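PDB 6T7J: carbon monoxide dehydrogenase, which catalyses the reversible oxidation of carbon monoxide to carbon dioxide, probably with ferredoxin as electron partner, and in this form has a nickel-free, broken active-site cluster. Local coordinates for residues K358-E363 and G370-E375; D260-V265 and A333-I338; C354-V359 and P397-D402; R105-V110 and N270-T275. One frame throughout, in Å; residues are numbered along the deposited sequence.

Contact 1: K358-E363 and G370-E375; sequences KVITTE and GAVHIE
Thr361 and His373 meet through their side chains. Thr361 OG1 lies 2.8 Å from His373 ND1, at the edge of the imidazole and near its plane. The two share a hydrogen bond in which either could be the donor. The threonine hydroxyl sits between its own N and carbonyl carbon (chi1 49°), which turns it to the ring. The far nitrogen is held too: His373 NE2 donates to Glu375 OE1 at 2.5 Å, on the anti lone pair and almost in the ring plane. Gripped at both nitrogens, the ring has its rotation fixed. Its CE1 edge faces Glu363 O.

On the face of Ile360 and Val372, Ile360 CG1 packs against Val372 CG2 at 3.5 Å. Ile374 CD1 adds a looser touch on Ile360 CG2. Back on the side of Thr361, Ala371 CB lies against Val359 CG1 at 3.9 Å.

The backbones set this register. Val372 N donates to Val359 O at 3.0 Å, and Ile374 N to Thr361 O at 2.8 Å. A weak bond runs from Thr361 N to Val372 O. Further out, helix 381-395 packs on Ile374, and helix 347-352 touches Val359 and Ala371. Strand 336-339 pairs with the other edge of strand 358-361. The pair forms one edge of a parallel, six-stranded, Rossmann-like alpha/beta sheet, with 372-373 as its outermost strand within the chain.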
loop_
_atom_site.group_PDB
_atom_site.type_symbol
_atom_site.label_atom_id
_atom_site.label_comp_id
_atom_site.label_asym_id
_atom_site.label_seq_id
_atom_site.Cartn_x
_atom_site.Cartn_y
_atom_site.Cartn_z
ATOM N N LYS A 358 -8.308 0.254 31.826
ATOM C CA LYS A 358 -8.907 -0.486 30.725
ATOM C C LYS A 358 -8.614 0.219 29.402
ATOM O O LYS A 358 -8.906 1.410 29.245
ATOM C CB LYS A 358 -10.415 -0.635 30.924
ATOM C CG LYS A 358 -10.795 -1.513 32.104
ATOM C CD LYS A 358 -12.047 -1.002 32.793
ATOM C CE LYS A 358 -12.605 -2.037 33.757
ATOM N NZ LYS A 358 -13.057 -3.270 33.053
ATOM N N VAL A 359 -8.034 -0.528 28.466
ATOM C CA VAL A 359 -7.769 -0.043 27.116
ATOM C C VAL A 359 -8.958 -0.455 26.245
ATOM O O VAL A 359 -9.104 -1.625 25.901
ATOM C CB VAL A 359 -6.456 -0.618 26.565
ATOM C CG1 VAL A 359 -6.306 -0.303 25.077
ATOM C CG2 VAL A 359 -5.267 -0.087 27.356
ATOM N N ILE A 360 -9.809 0.511 25.900
ATOM C CA ILE A 360 -11.016 0.237 25.123
ATOM C C ILE A 360 -10.735 0.587 23.668
ATOM O O ILE A 360 -10.557 1.761 23.323
ATOM C CB ILE A 360 -12.228 1.016 25.657
ATOM C CG1 ILE A 360 -12.704 0.440 26.990
ATOM C CG2 ILE A 360 -13.371 0.974 24.660
ATOM C CD1 ILE A 360 -12.161 1.155 28.198
ATOM N N THR A 361 -10.703 -0.429 22.809
ATOM C CA THR A 361 -10.702 -0.221 21.368
ATOM C C THR A 361 -12.141 -0.144 20.870
ATOM O O THR A 361 -13.035 -0.815 21.394
ATOM C CB THR A 361 -9.951 -1.343 20.643
ATOM O OG1 THR A 361 -10.407 -2.618 21.116
ATOM C CG2 THR A 361 -8.454 -1.229 20.882
ATOM N N THR A 362 -12.364 0.697 19.856
ATOM C CA THR A 362 -13.716 1.014 19.410
ATOM C C THR A 362 -13.928 0.944 17.903
ATOM O O THR A 362 -15.070 1.101 17.460
ATOM C CB THR A 362 -14.123 2.422 19.875
ATOM O OG1 THR A 362 -13.308 3.394 19.208
ATOM C CG2 THR A 362 -13.956 2.575 21.383
ATOM N N GLU A 363 -12.883 0.729 17.107
ATOM C CA GLU A 363 -13.007 0.760 15.660
ATOM C C GLU A 363 -12.580 -0.577 15.063
ATOM O O GLU A 363 -11.614 -1.183 15.540
ATOM C CB GLU A 363 -12.153 1.901 15.072
ATOM C CG GLU A 363 -11.844 1.785 13.586
ATOM C CD GLU A 363 -12.899 2.438 12.713
ATOM O OE1 GLU A 363 -13.550 3.398 13.179
ATOM O OE2 GLU A 363 -13.077 1.988 11.559
ATOM N N GLY A 370 -5.625 -8.221 23.913
ATOM C CA GLY A 370 -5.663 -7.917 25.322
ATOM C C GLY A 370 -6.570 -6.761 25.690
ATOM O O GLY A 370 -6.975 -6.655 26.853
ATOM N N ALA A 371 -6.896 -5.897 24.734
ATOM C CA ALA A 371 -7.803 -4.792 24.988
ATOM C C ALA A 371 -9.243 -5.294 25.050
ATOM O O ALA A 371 -9.545 -6.447 24.730
ATOM C CB ALA A 371 -7.656 -3.720 23.910
ATOM N N VAL A 372 -10.142 -4.409 25.474
ATOM C CA VAL A 372 -11.576 -4.679 25.479
ATOM C C VAL A 372 -12.196 -3.883 24.337
ATOM O O VAL A 372 -12.111 -2.649 24.307
ATOM C CB VAL A 372 -12.222 -4.335 26.832
ATOM C CG1 VAL A 372 -11.852 -5.382 27.871
ATOM C CG2 VAL A 372 -11.793 -2.964 27.312
ATOM N N HIS A 373 -12.802 -4.589 23.386
ATOM C CA HIS A 373 -13.333 -3.972 22.175
ATOM C C HIS A 373 -14.820 -3.691 22.360
ATOM O O HIS A 373 -15.628 -4.618 22.477
ATOM C CB HIS A 373 -13.095 -4.862 20.959
ATOM C CG HIS A 373 -13.278 -4.155 19.653
ATOM N ND1 HIS A 373 -12.511 -3.072 19.279
ATOM C CD2 HIS A 373 -14.141 -4.374 18.632
ATOM C CE1 HIS A 373 -12.894 -2.655 18.085
ATOM N NE2 HIS A 373 -13.882 -3.428 17.672
ATOM N N ILE A 374 -15.172 -2.413 22.389
ATOM C CA ILE A 374 -16.564 -1.969 22.374
ATOM C C ILE A 374 -16.723 -1.158 21.093
ATOM O O ILE A 374 -16.424 0.039 21.047
ATOM C CB ILE A 374 -16.935 -1.159 23.618
ATOM C CG1 ILE A 374 -16.834 -2.044 24.862
ATOM C CG2 ILE A 374 -18.345 -0.599 23.499
ATOM C CD1 ILE A 374 -16.413 -1.307 26.096
ATOM N N GLU A 375 -17.189 -1.819 20.035
ATOM C CA GLU A 375 -17.162 -1.230 18.703
ATOM C C GLU A 375 -18.128 -0.058 18.604
ATOM O O GLU A 375 -19.300 -0.166 18.980
ATOM C CB GLU A 375 -17.501 -2.285 17.650
ATOM C CG GLU A 375 -17.098 -1.900 16.238
ATOM C CD GLU A 375 -16.587 -3.079 15.431
ATOM O OE1 GLU A 375 -15.650 -3.763 15.894
ATOM O OE2 GLU A 375 -17.122 -3.321 14.329
#

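Contact 2: D260-V265 and A333-I338; sequences DYVNIV and AVEAII
Glu335 reaches across to Asn263 with its carboxylate. OE1 takes the backbone N-H of Asn263 at 2.7 Å, almost straight (170°) and nearly along the C-O axis. The side chain bends at its second torsion (chi2 68°), and this brings the carboxylate to the backbone at Val262 and Asn263. Glu335 N in turn donates to Asn263 O at 3.1 Å, so the two residues are joined by two bonds. OE1 also receives Arg399 in a salt bridge, and OE2 is bonded by His356. The buried carboxylate is thus held from several sides, which probably favours its charged form.

Asn263 points its amide at Ala333. ND2 donates to Ala333 O at 3.0 Å; the oxygen lies in the amide plane, but the donor stands above the carbonyl plane. ND2 also bonds Lys258 O, and OD1 accepts from Asn299.

Beyond this polar end the strands pair in parallel, in the middle of a six-stranded alpha/beta sheet. Val265 N donates to Ala336 O, and Ile338 N to Val265 O at 2.9 Å.

Val265 and Ile337 run alongside each other in the same sense, with Val265 CG1 3.9 Å from Ile337 CD1. The other branch of Val265, CG2, meets Val334 at about a right angle, 3.9 Å from its CG1. On the opposite face Ile264 crosses Ile338 obliquely, CG2 to CG1 at 4.1 Å. Helix 381-395 covers that face, touching Ile264, Ala336 and Ile338. Val265 also packs on Val301 and Met303 of strand 297-303.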
loop_
_atom_site.group_PDB
_atom_site.type_symbol
_atom_site.label_atom_id
_atom_site.label_comp_id
_atom_site.label_asym_id
_atom_site.label_seq_id
_atom_site.Cartn_x
_atom_site.Cartn_y
_atom_site.Cartn_z
ATOM N N ASP A 260 -9.511 13.085 42.629
ATOM C CA ASP A 260 -10.839 12.757 43.127
ATOM C C ASP A 260 -11.878 12.662 42.019
ATOM O O ASP A 260 -13.075 12.597 42.311
ATOM C CB ASP A 260 -11.282 13.786 44.166
ATOM C CG ASP A 260 -10.222 14.051 45.214
ATOM O OD1 ASP A 260 -9.479 13.111 45.570
ATOM O OD2 ASP A 260 -10.139 15.202 45.685
ATOM N N TYR A 261 -11.452 12.657 40.760
ATOM C CA TYR A 261 -12.351 12.498 39.630
ATOM C C TYR A 261 -11.978 11.245 38.850
ATOM O O TYR A 261 -10.800 10.880 38.760
ATOM C CB TYR A 261 -12.297 13.705 38.684
ATOM C CG TYR A 261 -12.834 15.000 39.252
ATOM C CD1 TYR A 261 -12.115 15.717 40.201
ATOM C CD2 TYR A 261 -14.050 15.518 38.821
ATOM C CE1 TYR A 261 -12.597 16.908 40.714
ATOM C CE2 TYR A 261 -14.541 16.708 39.330
ATOM C CZ TYR A 261 -13.809 17.398 40.275
ATOM O OH TYR A 261 -14.289 18.582 40.784
ATOM N N VAL A 262 -12.997 10.580 38.300
ATOM C CA VAL A 262 -12.755 9.578 37.272
ATOM C C VAL A 262 -11.979 10.234 36.146
ATOM O O VAL A 262 -12.308 11.343 35.718
ATOM C CB VAL A 262 -14.083 8.992 36.769
ATOM C CG1 VAL A 262 -13.834 7.960 35.673
ATOM C CG2 VAL A 262 -14.875 8.391 37.919
ATOM N N ASN A 263 -10.921 9.580 35.681
ATOM C CA ASN A 263 -10.103 10.114 34.599
ATOM C C ASN A 263 -10.300 9.249 33.363
ATOM O O ASN A 263 -10.020 8.045 33.394
ATOM C CB ASN A 263 -8.626 10.163 34.991
ATOM C CG ASN A 263 -8.325 11.254 36.002
ATOM O OD1 ASN A 263 -8.744 12.401 35.841
ATOM N ND2 ASN A 263 -7.592 10.900 37.051
ATOM N N ILE A 264 -10.782 9.857 32.284
ATOM C CA ILE A 264 -11.002 9.154 31.024
ATOM C C ILE A 264 -10.148 9.818 29.957
ATOM O O ILE A 264 -10.302 11.017 29.691
ATOM C CB ILE A 264 -12.483 9.152 30.614
ATOM C CG1 ILE A 264 -13.343 8.529 31.712
ATOM C CG2 ILE A 264 -12.669 8.400 29.306
ATOM C CD1 ILE A 264 -14.820 8.549 31.403
ATOM N N VAL A 265 -9.256 9.043 29.335
ATOM C CA VAL A 265 -8.391 9.547 28.274
ATOM C C VAL A 265 -8.997 9.168 26.932
ATOM O O VAL A 265 -9.471 8.040 26.754
ATOM C CB VAL A 265 -6.959 8.994 28.413
ATOM C CG1 VAL A 265 -6.067 9.521 27.294
ATOM C CG2 VAL A 265 -6.380 9.346 29.779
ATOM N N ALA A 333 -3.778 6.760 37.573
ATOM C CA ALA A 333 -5.082 7.374 37.787
ATOM C C ALA A 333 -5.984 7.307 36.561
ATOM O O ALA A 333 -7.039 7.950 36.552
ATOM C CB ALA A 333 -4.915 8.834 38.225
ATOM N N VAL A 334 -5.608 6.555 35.533
ATOM C CA VAL A 334 -6.411 6.453 34.318
ATOM C C VAL A 334 -7.360 5.270 34.469
ATOM O O VAL A 334 -6.935 4.112 34.465
ATOM C CB VAL A 334 -5.536 6.309 33.069
ATOM C CG1 VAL A 334 -6.401 6.037 31.850
ATOM C CG2 VAL A 334 -4.712 7.566 32.860
ATOM N N GLU A 335 -8.654 5.561 34.603
ATOM C CA GLU A 335 -9.643 4.493 34.679
ATOM C C GLU A 335 -9.818 3.809 33.331
ATOM O O GLU A 335 -9.997 2.587 33.267
ATOM C CB GLU A 335 -10.976 5.049 35.171
ATOM C CG GLU A 335 -11.100 5.078 36.672
ATOM C CD GLU A 335 -10.170 6.082 37.324
ATOM O OE1 GLU A 335 -10.314 7.294 37.049
ATOM O OE2 GLU A 335 -9.295 5.659 38.112
ATOM N N ALA A 336 -9.767 4.577 32.246
ATOM C CA ALA A 336 -9.944 4.016 30.917
ATOM C C ALA A 336 -9.298 4.931 29.889
ATOM O O ALA A 336 -9.362 6.162 30.008
ATOM C CB ALA A 336 -11.429 3.815 30.589
ATOM N N ILE A 337 -8.674 4.318 28.886
ATOM C CA ILE A 337 -8.189 5.025 27.705
ATOM C C ILE A 337 -8.936 4.466 26.498
ATOM O O ILE A 337 -8.913 3.254 26.248
ATOM C CB ILE A 337 -6.664 4.911 27.538
ATOM C CG1 ILE A 337 -6.213 5.598 26.246
ATOM C CG2 ILE A 337 -6.200 3.457 27.584
ATOM C CD1 ILE A 337 -4.756 6.020 26.256
ATOM N N ILE A 338 -9.609 5.351 25.768
ATOM C CA ILE A 338 -10.485 4.991 24.660
ATOM C C ILE A 338 -9.767 5.351 23.370
ATOM O O ILE A 338 -9.476 6.528 23.126
ATOM C CB ILE A 338 -11.836 5.719 24.749
ATOM C CG1 ILE A 338 -12.310 5.807 26.202
ATOM C CG2 ILE A 338 -12.875 5.041 23.864
ATOM C CD1 ILE A 338 -12.477 4.468 26.871
#

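Contact 3: C354-V359 and P397-D402; sequences CYHTKV and PNRPRD
The loop leading into strand 358-361 meets the loop after helix 381-395, and the imidazole of His356 lies against the backbone of Arg399 and Pro400. Arg399 CA sits over one ring face, 3.6 Å from the centroid of the His356 ring. Pro400 CD comes over the same face, displaced toward the rim. Both are CH-pi contacts. A chi1 of 67° tucks the ring back over its own backbone and against Arg399.

Pro400 is the centre of an inverse gamma turn. Its ring lies beside both His356 and Tyr355. Its CG meets the edge of the tyrosine ring, 4.4 Å from Tyr355 CD2. At the other end of the contact, His356 CB touches Asn398 CB at 3.8 Å.

The polar end of His356 is used too: NE2 is hydrogen-bonded to Glu335 OE2. Replacing His356 with alanine would probably uncover the Arg399-Pro400 backbone and leave Glu335 OE2 without its histidine partner. Asn398 ND2 bonds Asn395 at the end of helix 381-395.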
loop_
_atom_site.group_PDB
_atom_site.type_symbol
_atom_site.label_atom_id
_atom_site.label_comp_id
_atom_site.label_asym_id
_atom_site.label_seq_id
_atom_site.Cartn_x
_atom_site.Cartn_y
_atom_site.Cartn_z
ATOM N N CYS A 354 -0.633 -3.672 34.301
ATOM C CA CYS A 354 -0.034 -3.545 35.621
ATOM C C CYS A 354 -0.797 -2.567 36.505
ATOM O O CYS A 354 -0.346 -2.266 37.614
ATOM C CB CYS A 354 1.434 -3.129 35.500
ATOM S SG CYS A 354 2.515 -4.443 34.888
ATOM N N TYR A 355 -1.934 -2.068 36.034
ATOM C CA TYR A 355 -2.819 -1.231 36.835
ATOM C C TYR A 355 -4.236 -1.779 36.681
ATOM O O TYR A 355 -4.455 -2.929 36.279
ATOM C CB TYR A 355 -2.729 0.241 36.411
ATOM C CG TYR A 355 -1.350 0.848 36.512
ATOM C CD1 TYR A 355 -0.428 0.703 35.483
ATOM C CD2 TYR A 355 -0.973 1.579 37.632
ATOM C CE1 TYR A 355 0.834 1.262 35.571
ATOM C CE2 TYR A 355 0.285 2.141 37.730
ATOM C CZ TYR A 355 1.184 1.979 36.698
ATOM O OH TYR A 355 2.437 2.537 36.791
ATOM N N HIS A 356 -5.221 -0.947 37.005
ATOM C CA HIS A 356 -6.621 -1.242 36.741
ATOM C C HIS A 356 -7.080 -0.731 35.383
ATOM O O HIS A 356 -8.180 -1.088 34.945
ATOM C CB HIS A 356 -7.504 -0.627 37.832
ATOM C CG HIS A 356 -7.513 0.872 37.828
ATOM N ND1 HIS A 356 -6.394 1.623 37.536
ATOM C CD2 HIS A 356 -8.505 1.759 38.079
ATOM C CE1 HIS A 356 -6.696 2.907 37.608
ATOM N NE2 HIS A 356 -7.971 3.016 37.936
ATOM N N THR A 357 -6.256 0.075 34.714
ATOM C CA THR A 357 -6.667 0.798 33.518
ATOM C C THR A 357 -7.196 -0.142 32.443
ATOM O O THR A 357 -6.615 -1.196 32.173
ATOM C CB THR A 357 -5.484 1.599 32.968
ATOM O OG1 THR A 357 -5.047 2.542 33.954
ATOM C CG2 THR A 357 -5.872 2.335 31.693
ATOM N N LYS A 358 -8.308 0.254 31.826
ATOM C CA LYS A 358 -8.907 -0.486 30.725
ATOM C C LYS A 358 -8.614 0.219 29.402
ATOM O O LYS A 358 -8.906 1.410 29.245
ATOM C CB LYS A 358 -10.415 -0.635 30.924
ATOM C CG LYS A 358 -10.795 -1.513 32.104
ATOM C CD LYS A 358 -12.047 -1.002 32.793
ATOM C CE LYS A 358 -12.605 -2.037 33.757
ATOM N NZ LYS A 358 -13.057 -3.270 33.053
ATOM N N VAL A 359 -8.034 -0.528 28.466
ATOM C CA VAL A 359 -7.769 -0.043 27.116
ATOM C C VAL A 359 -8.958 -0.455 26.245
ATOM O O VAL A 359 -9.104 -1.625 25.901
ATOM C CB VAL A 359 -6.456 -0.618 26.565
ATOM C CG1 VAL A 359 -6.306 -0.303 25.077
ATOM C CG2 VAL A 359 -5.267 -0.087 27.356
ATOM N N PRO A 397 -13.392 2.704 41.412
ATOM C CA PRO A 397 -13.020 2.177 42.741
ATOM C C PRO A 397 -11.770 1.313 42.748
ATOM O O PRO A 397 -11.216 1.067 43.828
ATOM C CB PRO A 397 -14.254 1.364 43.155
ATOM C CG PRO A 397 -15.373 1.986 42.418
ATOM C CD PRO A 397 -14.801 2.403 41.094
ATOM N N ASN A 398 -11.302 0.844 41.594
ATOM C CA ASN A 398 -10.149 -0.042 41.527
ATOM C C ASN A 398 -8.829 0.704 41.390
ATOM O O ASN A 398 -7.788 0.062 41.222
ATOM C CB ASN A 398 -10.306 -1.023 40.365
ATOM C CG ASN A 398 -11.481 -1.958 40.551
ATOM O OD1 ASN A 398 -11.699 -2.489 41.642
ATOM N ND2 ASN A 398 -12.251 -2.162 39.487
ATOM N N ARG A 399 -8.844 2.027 41.455
ATOM C CA ARG A 399 -7.619 2.799 41.282
ATOM C C ARG A 399 -6.673 2.563 42.451
ATOM O O ARG A 399 -7.010 2.916 43.589
ATOM C CB ARG A 399 -7.932 4.287 41.159
ATOM C CG ARG A 399 -6.698 5.169 41.244
ATOM C CD ARG A 399 -7.068 6.629 41.418
ATOM N NE ARG A 399 -7.828 7.135 40.280
ATOM C CZ ARG A 399 -7.936 8.422 39.970
ATOM N NH1 ARG A 399 -8.649 8.792 38.915
ATOM N NH2 ARG A 399 -7.331 9.339 40.713
ATOM N N PRO A 400 -5.492 1.981 42.228
ATOM C CA PRO A 400 -4.533 1.824 43.329
ATOM C C PRO A 400 -3.987 3.169 43.777
ATOM O O PRO A 400 -2.962 3.631 43.264
ATOM C CB PRO A 400 -3.438 0.941 42.719
ATOM C CG PRO A 400 -3.504 1.233 41.253
ATOM C CD PRO A 400 -4.949 1.508 40.942
ATOM N N ARG A 401 -4.674 3.807 44.729
ATOM C CA ARG A 401 -4.271 5.135 45.180
ATOM C C ARG A 401 -2.883 5.135 45.805
ATOM O O ARG A 401 -2.237 6.187 45.853
ATOM C CB ARG A 401 -5.297 5.685 46.172
ATOM C CG ARG A 401 -6.660 5.955 45.558
ATOM C CD ARG A 401 -7.434 6.994 46.358
ATOM N NE ARG A 401 -8.631 7.444 45.651
ATOM C CZ ARG A 401 -8.671 8.497 44.841
ATOM N NH1 ARG A 401 -9.804 8.829 44.240
ATOM N NH2 ARG A 401 -7.580 9.220 44.631
ATOM N N ASP A 402 -2.409 3.979 46.276
ATOM C CA ASP A 402 -1.059 3.878 46.815
ATOM C C ASP A 402 0.009 4.033 45.739
ATOM O O ASP A 402 1.148 4.385 46.062
ATOM C CB ASP A 402 -0.882 2.536 47.527
ATOM C CG ASP A 402 -1.342 1.364 46.680
ATOM O OD1 ASP A 402 -2.494 1.396 46.197
ATOM O OD2 ASP A 402 -0.554 0.413 46.493
#

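Contact 4: R105-V110 and N270-T275; sequences RDVVEV and NPILST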
loop_
_atom_site.group_PDB
_atom_site.type_symbol
_atom_site.label_atom_id
_atom_site.label_comp_id
_atom_site.label_asym_id
_atom_site.label_seq_id
_atom_site.Cartn_x
_atom_site.Cartn_y
_atom_site.Cartn_z
ATOM N N ARG A 105 -12.439 9.007 5.095
ATOM C CA ARG A 105 -13.526 8.158 4.617
ATOM C C ARG A 105 -14.547 7.899 5.713
ATOM O O ARG A 105 -15.757 7.909 5.458
ATOM C CB ARG A 105 -12.965 6.838 4.087
ATOM C CG ARG A 105 -13.900 6.086 3.151
ATOM C CD ARG A 105 -13.480 4.631 3.007
ATOM N NE ARG A 105 -12.030 4.476 2.946
ATOM C CZ ARG A 105 -11.329 4.423 1.817
ATOM N NH1 ARG A 105 -10.012 4.281 1.857
ATOM N NH2 ARG A 105 -11.942 4.514 0.645
ATOM N N ASP A 106 -14.081 7.660 6.941
ATOM C CA ASP A 106 -15.011 7.492 8.053
ATOM C C ASP A 106 -15.812 8.769 8.298
ATOM O O ASP A 106 -17.040 8.721 8.502
ATOM C CB ASP A 106 -14.254 7.074 9.312
ATOM C CG ASP A 106 -13.718 5.656 9.221
ATOM O OD1 ASP A 106 -14.259 4.870 8.414
ATOM O OD2 ASP A 106 -12.759 5.330 9.950
ATOM N N VAL A 107 -15.142 9.926 8.267
ATOM C CA VAL A 107 -15.911 11.153 8.477
ATOM C C VAL A 107 -16.877 11.397 7.317
ATOM O O VAL A 107 -17.979 11.920 7.520
ATOM C CB VAL A 107 -14.988 12.363 8.710
ATOM C CG1 VAL A 107 -15.817 13.576 9.110
ATOM C CG2 VAL A 107 -13.970 12.047 9.790
ATOM N N VAL A 108 -16.498 11.008 6.096
ATOM C CA VAL A 108 -17.394 11.141 4.948
ATOM C C VAL A 108 -18.621 10.260 5.129
ATOM O O VAL A 108 -19.744 10.662 4.808
ATOM C CB VAL A 108 -16.650 10.799 3.644
ATOM C CG1 VAL A 108 -17.639 10.453 2.535
ATOM C CG2 VAL A 108 -15.763 11.946 3.215
ATOM N N GLU A 109 -18.422 9.038 5.629
ATOM C CA GLU A 109 -19.548 8.146 5.890
ATOM C C GLU A 109 -20.524 8.774 6.879
ATOM O O GLU A 109 -21.740 8.792 6.644
ATOM C CB GLU A 109 -19.040 6.800 6.410
ATOM C CG GLU A 109 -18.369 5.938 5.348
ATOM C CD GLU A 109 -17.517 4.825 5.942
ATOM O OE1 GLU A 109 -17.751 4.448 7.112
ATOM O OE2 GLU A 109 -16.613 4.328 5.235
ATOM N N VAL A 110 -20.006 9.311 7.987
ATOM C CA VAL A 110 -20.898 9.926 8.974
ATOM C C VAL A 110 -21.604 11.148 8.384
ATOM O O VAL A 110 -22.807 11.359 8.602
ATOM C CB VAL A 110 -20.124 10.282 10.257
ATOM C CG1 VAL A 110 -21.028 11.033 11.229
ATOM C CG2 VAL A 110 -19.580 9.020 10.906
ATOM N N ASN A 270 -9.801 10.089 15.164
ATOM C CA ASN A 270 -11.099 10.442 14.596
ATOM C C ASN A 270 -11.998 11.055 15.661
ATOM O O ASN A 270 -12.282 10.395 16.669
ATOM C CB ASN A 270 -11.773 9.227 13.986
ATOM C CG ASN A 270 -12.719 9.598 12.864
ATOM O OD1 ASN A 270 -13.392 10.622 12.931
ATOM N ND2 ASN A 270 -12.763 8.779 11.820
ATOM N N PRO A 271 -12.476 12.292 15.479
ATOM C CA PRO A 271 -13.320 12.923 16.504
ATOM C C PRO A 271 -14.760 12.439 16.527
ATOM O O PRO A 271 -15.491 12.803 17.461
ATOM C CB PRO A 271 -13.255 14.411 16.134
ATOM C CG PRO A 271 -13.049 14.408 14.659
ATOM C CD PRO A 271 -12.180 13.211 14.363
ATOM N N ILE A 272 -15.188 11.636 15.542
ATOM C CA ILE A 272 -16.542 11.081 15.551
ATOM C C ILE A 272 -16.809 10.379 16.875
ATOM O O ILE A 272 -17.928 10.410 17.403
ATOM C CB ILE A 272 -16.746 10.116 14.363
ATOM C CG1 ILE A 272 -16.359 10.749 13.021
ATOM C CG2 ILE A 272 -18.186 9.617 14.311
ATOM C CD1 ILE A 272 -16.667 12.215 12.873
ATOM N N LEU A 273 -15.780 9.744 17.433
ATOM C CA LEU A 273 -15.870 9.041 18.705
ATOM C C LEU A 273 -15.587 9.960 19.891
ATOM O O LEU A 273 -16.324 9.940 20.885
ATOM C CB LEU A 273 -14.892 7.862 18.707
ATOM C CG LEU A 273 -14.539 7.261 20.068
ATOM C CD1 LEU A 273 -15.668 6.366 20.553
ATOM C CD2 LEU A 273 -13.227 6.493 19.994
ATOM N N SER A 274 -14.534 10.777 19.793
ATOM C CA SER A 274 -14.063 11.522 20.956
ATOM C C SER A 274 -15.019 12.648 21.333
ATOM O O SER A 274 -15.199 12.933 22.521
ATOM C CB SER A 274 -12.661 12.072 20.696
ATOM O OG SER A 274 -12.672 13.038 19.660
ATOM N N THR A 275 -15.636 13.308 20.347
ATOM C CA THR A 275 -16.606 14.348 20.681
ATOM C C THR A 275 -17.782 13.766 21.456
ATOM O O THR A 275 -18.215 14.332 22.469
ATOM C CB THR A 275 -17.097 15.052 19.415
ATOM O OG1 THR A 275 -17.637 14.087 18.504
ATOM C CG2 THR A 275 -15.955 15.798 18.742
#
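Ile272 has the largest share of this contact and meets two valines one turn apart on helix 81-115. Ile272 CG2 passes Val110 CG2 at 3.7 Å, the two chains heading opposite ways. Its CD1 reaches Val107, lying 4.1 Å from Val107 CG1. The isoleucine forks to do this: CG2 is anti to the backbone N and leans toward Val110, while CG1 (chi1 -52°) takes CD1 across to Val107.

Val107 is the second main partner. Its CG2 touches the amide of Asn270, 3.5 Å from OD1, while CG1 faces the isoleucine.

Asn270 is the N-cap of helix 271-281. Its OD1 accepts from Ile272 N in a weak, straight capping bond (3.3 Å, 170°). The amide nitrogen comes 3.4 Å from Asp106 CB, with the amide and carboxylate nearly coplanar. ND2 is bonded to Tyr341 OH, which also bonds Asp106 OD2. The tyrosine hydroxyl therefore links the two polar side chains, and Lys365 adds a salt bridge to Asp106. An alanine at Asn270 would remove the cap from Ile272 N and is likely to leave Tyr341 without one of its partners.

The contact sets the start of helix 271-281, which follows strand 261-268, against the side of the long helix 81-115. Phe242 of helix 212-242 packs on Ile272 and Thr275, and helix 304-314 lies against Pro271 and Ser274.

Overall arrangement
Contacts 1 and 2 belong to one six-stranded parallel sheet, their centres 15 Å apart. Strands 336-339 and 358-361 are neighbours in it and join them. Contact 3 lies about 9 Å from contact 2, centre to centre, where the loop before strand 358-361 meets the loop after helix 381-395. It shares Lys358 and Val359 with contact 1. Contact 4 is about 17 Å from the centre of contact 1 and ties helix 271-281, which follows strand 261-268, to helix 81-115. Along the chain contact 4 closes before contacts 1 and 3 open, and its segments alternate with those of contact 2. Contacts 1 to 3 build the sheet and its loops; contact 4 joins it to helix 81-115.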